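Local coordinates for protein HIAXHD3 (Humicola insolens, PDB 3ZXK) that probably removes arabinofuranose side chains from xylan as a GH43 exo-acting arabinofuranosidase, with an active site engineered to add endo-xylanase activity, at residues V401-W413 and V422-W434. Residues are numbered along the deposited sequence; the frame is centred on the assembly and turned at random.
Sequences VLFRDRAAYIGVW and VMVDDLRLNEDGW
Strands 406-413 and 422-429 pair as the two arms of an antiparallel beta hairpin in the C-terminal concanavalin A-like domain, their axes 4.7 Å apart. Tyr409 and Val424 form a hydrogen-bonded pair: Tyr409 N gives to Val424 O at 2.9 Å, and Val424 N returns the bond to Tyr409 O. Tyr409 CG lies between the backbone N and the carbonyl carbon (chi1 69°), which lays the ring alongside Val424, whose CB sits over the centre of one ring face, 3.7 Å from the centroid (CH-pi). Leu427 CD1 meets Tyr409 CD2 at 3.6 Å. Trp413 NE1 donates to Tyr409 OH within the indole plane, while Val422 CG2 covers the five-membered ring of Trp413. A beta bulge at Asp425 and Asp426 shifts the register between Ala407 and Tyr409; there the Leu427 N to Ala407 O bond is weak, and a water donates to both Ala407 O and Leu427 O. On the opposite face of this beta-sandwich sheet, Met423 and Ile410 touch Phe479 of strand 476-482. A leucine in place of Tyr409 would probably leave Trp413 NE1 without its acceptor and Val424 without the flat face it packs on. At the far end, water bridges the nearly coplanar carboxylates of Asp405 and Glu431; Ser501 also bonds Glu431.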
loop_
_atom_site.group_PDB
_atom_site.type_symbol
_atom_site.label_atom_id
_atom_site.label_comp_id
_atom_site.label_asym_id
_atom_site.label_seq_id
_atom_site.Cartn_x
_atom_site.Cartn_y
_atom_site.Cartn_z
ATOM N N VAL A 401 2.325 16.855 -6.121
ATOM C CA VAL A 401 1.268 16.281 -6.892
ATOM C C VAL A 401 0.317 15.450 -6.037
ATOM O O VAL A 401 0.723 14.717 -5.106
ATOM C CB VAL A 401 1.850 15.466 -8.084
ATOM C CG1 VAL A 401 2.825 14.352 -7.587
ATOM C CG2 VAL A 401 0.735 14.894 -8.994
ATOM N N LEU A 402 -0.967 15.607 -6.353
ATOM C CA LEU A 402 -2.026 14.721 -5.894
ATOM C C LEU A 402 -2.063 13.631 -6.962
ATOM O O LEU A 402 -2.574 13.857 -8.080
ATOM C CB LEU A 402 -3.344 15.490 -5.828
ATOM C CG LEU A 402 -4.448 14.545 -5.357
ATOM C CD1 LEU A 402 -4.375 14.288 -3.858
ATOM C CD2 LEU A 402 -5.810 15.093 -5.686
ATOM N N PHE A 403 -1.441 12.485 -6.651
ATOM C CA PHE A 403 -1.055 11.539 -7.685
ATOM C C PHE A 403 -1.979 10.334 -7.768
ATOM O O PHE A 403 -2.199 9.636 -6.798
ATOM C CB PHE A 403 0.407 11.068 -7.460
ATOM C CG PHE A 403 0.963 10.284 -8.621
ATOM C CD1 PHE A 403 1.433 10.935 -9.775
ATOM C CD2 PHE A 403 1.010 8.892 -8.575
ATOM C CE1 PHE A 403 1.923 10.191 -10.858
ATOM C CE2 PHE A 403 1.491 8.150 -9.658
ATOM C CZ PHE A 403 1.953 8.798 -10.797
ATOM N N ARG A 404 -2.492 10.106 -8.966
ATOM C CA ARG A 404 -3.287 8.938 -9.322
ATOM C C ARG A 404 -3.536 9.051 -10.833
ATOM O O ARG A 404 -2.925 9.883 -11.525
ATOM C CB ARG A 404 -4.594 8.874 -8.521
ATOM C CG ARG A 404 -5.096 7.466 -8.292
ATOM C CD ARG A 404 -6.535 7.438 -7.803
ATOM N NE ARG A 404 -7.004 6.090 -7.488
ATOM C CZ ARG A 404 -7.958 5.421 -8.150
ATOM N NH1 ARG A 404 -8.534 5.916 -9.245
ATOM N NH2 ARG A 404 -8.350 4.232 -7.701
ATOM N N ASP A 405 -4.459 8.241 -11.345
ATOM C CA ASP A 405 -4.796 8.264 -12.775
ATOM C C ASP A 405 -5.539 9.541 -13.230
ATOM O O ASP A 405 -5.564 9.820 -14.416
ATOM C CB ASP A 405 -5.612 7.030 -13.171
ATOM C CG ASP A 405 -6.892 6.873 -12.367
ATOM O OD1 ASP A 405 -6.931 7.265 -11.181
ATOM O OD2 ASP A 405 -7.854 6.322 -12.934
ATOM N N ARG A 406 -6.160 10.272 -12.305
ATOM C CA ARG A 406 -6.637 11.651 -12.561
ATOM C C ARG A 406 -5.942 12.524 -11.545
ATOM O O ARG A 406 -6.228 12.446 -10.356
ATOM C CB ARG A 406 -8.154 11.773 -12.383
ATOM C CG ARG A 406 -8.716 13.088 -12.929
ATOM C CD ARG A 406 -9.975 13.516 -12.214
ATOM N NE ARG A 406 -11.097 12.691 -12.661
ATOM C CZ ARG A 406 -12.316 12.745 -12.149
ATOM N NH1 ARG A 406 -12.590 13.629 -11.183
ATOM N NH2 ARG A 406 -13.258 11.937 -12.620
ATOM N N ALA A 407 -5.017 13.356 -12.009
ATOM C CA ALA A 407 -4.081 14.035 -11.109
ATOM C C ALA A 407 -4.054 15.562 -11.282
ATOM O O ALA A 407 -4.492 16.098 -12.281
ATOM C CB ALA A 407 -2.692 13.451 -11.316
ATOM N N ALA A 408 -3.465 16.262 -10.317
ATOM C CA ALA A 408 -3.272 17.711 -10.384
ATOM C C ALA A 408 -2.090 18.002 -9.505
ATOM O O ALA A 408 -1.765 17.207 -8.600
ATOM C CB ALA A 408 -4.503 18.474 -9.864
ATOM N N TYR A 409 -1.461 19.150 -9.731
ATOM C CA TYR A 409 -0.323 19.546 -8.933
ATOM C C TYR A 409 -0.179 21.050 -8.793
ATOM O O TYR A 409 -0.765 21.803 -9.579
ATOM C CB TYR A 409 0.970 18.938 -9.455
ATOM C CG TYR A 409 1.549 19.404 -10.785
ATOM C CD1 TYR A 409 2.162 20.677 -10.917
ATOM C CD2 TYR A 409 1.590 18.546 -11.887
ATOM C CE1 TYR A 409 2.770 21.070 -12.105
ATOM C CE2 TYR A 409 2.199 18.919 -13.080
ATOM C CZ TYR A 409 2.768 20.198 -13.184
ATOM O OH TYR A 409 3.420 20.589 -14.315
ATOM N N ILE A 410 0.566 21.465 -7.763
ATOM C CA ILE A 410 1.028 22.837 -7.657
ATOM C C ILE A 410 2.558 22.736 -7.688
ATOM O O ILE A 410 3.155 21.832 -7.065
ATOM C CB ILE A 410 0.518 23.551 -6.386
ATOM C CG1 ILE A 410 0.899 25.039 -6.442
ATOM C CG2 ILE A 410 1.009 22.848 -5.119
ATOM C CD1 ILE A 410 0.203 25.883 -5.397
ATOM N N GLY A 411 3.208 23.603 -8.446
ATOM C CA GLY A 411 4.646 23.457 -8.596
ATOM C C GLY A 411 5.287 24.656 -9.211
ATOM O O GLY A 411 4.691 25.745 -9.282
ATOM N N VAL A 412 6.531 24.455 -9.624
ATOM C CA VAL A 412 7.337 25.518 -10.201
ATOM C C VAL A 412 7.749 25.093 -11.599
ATOM O O VAL A 412 8.174 23.948 -11.814
ATOM C CB VAL A 412 8.604 25.809 -9.365
ATOM C CG1 VAL A 412 9.475 26.918 -9.996
ATOM C CG2 VAL A 412 8.231 26.190 -7.936
ATOM N N TRP A 413 7.530 25.997 -12.546
ATOM C CA TRP A 413 8.022 25.862 -13.922
ATOM C C TRP A 413 9.146 26.859 -14.122
ATOM O O TRP A 413 8.994 28.072 -13.864
ATOM C CB TRP A 413 6.905 26.125 -14.947
ATOM C CG TRP A 413 5.932 24.993 -15.097
ATOM C CD1 TRP A 413 5.769 23.897 -14.276
ATOM C CD2 TRP A 413 4.994 24.833 -16.179
ATOM N NE1 TRP A 413 4.790 23.076 -14.759
ATOM C CE2 TRP A 413 4.281 23.589 -15.926
ATOM C CE3 TRP A 413 4.681 25.584 -17.308
ATOM C CZ2 TRP A 413 3.300 23.114 -16.803
ATOM C CZ3 TRP A 413 3.708 25.111 -18.184
ATOM C CH2 TRP A 413 3.030 23.909 -17.938
ATOM N N VAL A 422 2.883 27.489 -10.648
ATOM C CA VAL A 422 1.722 27.129 -11.460
ATOM C C VAL A 422 0.888 26.065 -10.749
ATOM O O VAL A 422 1.412 25.290 -9.918
ATOM C CB VAL A 422 2.132 26.593 -12.869
ATOM C CG1 VAL A 422 2.839 27.672 -13.694
ATOM C CG2 VAL A 422 3.019 25.357 -12.741
ATOM N N MET A 423 -0.402 26.031 -11.062
ATOM C CA MET A 423 -1.252 24.916 -10.681
ATOM C C MET A 423 -1.737 24.282 -11.985
ATOM O O MET A 423 -2.267 24.976 -12.825
ATOM C CB MET A 423 -2.406 25.400 -9.764
ATOM C CG MET A 423 -3.286 24.289 -9.223
ATOM S SD MET A 423 -4.577 23.788 -10.389
ATOM C CE MET A 423 -5.487 22.504 -9.512
ATOM N N VAL A 424 -1.516 22.972 -12.129
ATOM C CA VAL A 424 -1.828 22.181 -13.315
ATOM C C VAL A 424 -2.884 21.120 -12.986
ATOM O O VAL A 424 -2.788 20.391 -11.967
ATOM C CB VAL A 424 -0.536 21.511 -13.852
ATOM C CG1 VAL A 424 -0.817 20.440 -14.917
ATOM C CG2 VAL A 424 0.455 22.570 -14.336
ATOM N N ASP A 425 -3.893 21.005 -13.851
ATOM C CA ASP A 425 -4.884 19.962 -13.675
ATOM C C ASP A 425 -5.095 19.211 -14.987
ATOM O O ASP A 425 -4.323 19.382 -15.923
ATOM C CB ASP A 425 -6.187 20.530 -13.061
ATOM C CG ASP A 425 -6.910 21.519 -13.972
ATOM O OD1 ASP A 425 -6.504 21.775 -15.127
ATOM O OD2 ASP A 425 -7.964 22.036 -13.517
ATOM N N ASP A 426 -6.105 18.347 -15.036
ATOM C CA ASP A 426 -6.393 17.541 -16.235
ATOM C C ASP A 426 -5.220 16.661 -16.689
ATOM O O ASP A 426 -4.998 16.466 -17.884
ATOM C CB ASP A 426 -6.888 18.409 -17.393
ATOM C CG ASP A 426 -7.524 17.588 -18.500
ATOM O OD1 ASP A 426 -8.294 16.640 -18.184
ATOM O OD2 ASP A 426 -7.256 17.882 -19.694
ATOM N N LEU A 427 -4.495 16.115 -15.715
ATOM C CA LEU A 427 -3.506 15.068 -15.983
ATOM C C LEU A 427 -4.233 13.742 -15.873
ATOM O O LEU A 427 -4.733 13.402 -14.806
ATOM C CB LEU A 427 -2.382 15.122 -14.951
ATOM C CG LEU A 427 -1.491 16.368 -14.861
ATOM C CD1 LEU A 427 -0.853 16.503 -13.487
ATOM C CD2 LEU A 427 -0.446 16.314 -15.968
ATOM N N ARG A 428 -4.319 12.996 -16.963
ATOM C CA ARG A 428 -5.176 11.800 -16.972
ATOM C C ARG A 428 -4.534 10.642 -17.714
ATOM O O ARG A 428 -3.993 10.829 -18.815
ATOM C CB ARG A 428 -6.523 12.085 -17.661
ATOM C CG ARG A 428 -7.404 13.103 -16.959
ATOM C CD ARG A 428 -8.738 13.278 -17.658
ATOM N NE ARG A 428 -8.649 13.874 -18.987
ATOM C CZ ARG A 428 -8.877 13.225 -20.129
ATOM N NH1 ARG A 428 -9.201 11.939 -20.121
ATOM N NH2 ARG A 428 -8.768 13.859 -21.290
ATOM N N LEU A 429 -4.653 9.449 -17.132
ATOM C CA LEU A 429 -4.408 8.183 -17.832
ATOM C C LEU A 429 -5.736 7.642 -18.309
ATOM O O LEU A 429 -6.744 7.810 -17.629
ATOM C CB LEU A 429 -3.817 7.145 -16.882
ATOM C CG LEU A 429 -2.418 7.385 -16.351
ATOM C CD1 LEU A 429 -2.005 6.312 -15.349
ATOM C CD2 LEU A 429 -1.425 7.488 -17.518
ATOM N N ASN A 430 -5.717 6.937 -19.436
ATOM C CA ASN A 430 -6.886 6.224 -19.934
ATOM C C ASN A 430 -6.991 4.894 -19.182
ATOM O O ASN A 430 -6.043 4.121 -19.193
ATOM C CB ASN A 430 -6.666 5.970 -21.419
ATOM C CG ASN A 430 -7.867 5.354 -22.123
ATOM O OD1 ASN A 430 -8.816 4.859 -21.518
ATOM N ND2 ASN A 430 -7.807 5.377 -23.441
ATOM N N GLU A 431 -8.125 4.623 -18.529
ATOM C CA GLU A 431 -8.290 3.375 -17.765
ATOM C C GLU A 431 -8.243 2.132 -18.641
ATOM O O GLU A 431 -8.014 1.028 -18.141
ATOM C CB GLU A 431 -9.621 3.375 -17.014
ATOM C CG GLU A 431 -9.817 4.532 -16.045
ATOM C CD GLU A 431 -11.125 4.373 -15.289
ATOM O OE1 GLU A 431 -12.122 3.915 -15.906
ATOM O OE2 GLU A 431 -11.152 4.684 -14.089
ATOM N N ASP A 432 -8.488 2.310 -19.938
ATOM C CA ASP A 432 -8.324 1.222 -20.897
ATOM C C ASP A 432 -6.901 1.225 -21.432
ATOM O O ASP A 432 -6.616 1.811 -22.485
ATOM C CB ASP A 432 -9.314 1.344 -22.049
ATOM C CG ASP A 432 -9.495 0.036 -22.805
ATOM O OD1 ASP A 432 -8.657 -0.876 -22.652
ATOM O OD2 ASP A 432 -10.493 -0.094 -23.539
ATOM N N GLY A 433 -6.015 0.586 -20.680
ATOM C CA GLY A 433 -4.640 0.352 -21.111
ATOM C C GLY A 433 -3.609 1.204 -20.412
ATOM O O GLY A 433 -2.420 0.934 -20.540
ATOM N N TRP A 434 -4.043 2.257 -19.716
ATOM C CA TRP A 434 -3.141 3.153 -18.949
ATOM C C TRP A 434 -2.133 3.940 -19.740
ATOM O O TRP A 434 -1.057 4.322 -19.192
ATOM C CB TRP A 434 -2.451 2.396 -17.815
ATOM C CG TRP A 434 -3.458 1.647 -17.012
ATOM C CD1 TRP A 434 -3.639 0.268 -16.936
ATOM C CD2 TRP A 434 -4.521 2.220 -16.176
ATOM N NE1 TRP A 434 -4.683 -0.028 -16.101
ATOM C CE2 TRP A 434 -5.266 1.090 -15.627
ATOM C CE3 TRP A 434 -4.913 3.518 -15.844
ATOM C CZ2 TRP A 434 -6.338 1.268 -14.747
ATOM C CZ3 TRP A 434 -6.004 3.688 -14.977
ATOM C CH2 TRP A 434 -6.697 2.583 -14.442
HETATM O O HOH W 1 -9.183 4.404 -11.684
HETATM O O HOH W 2 -6.682 15.631 -13.816
#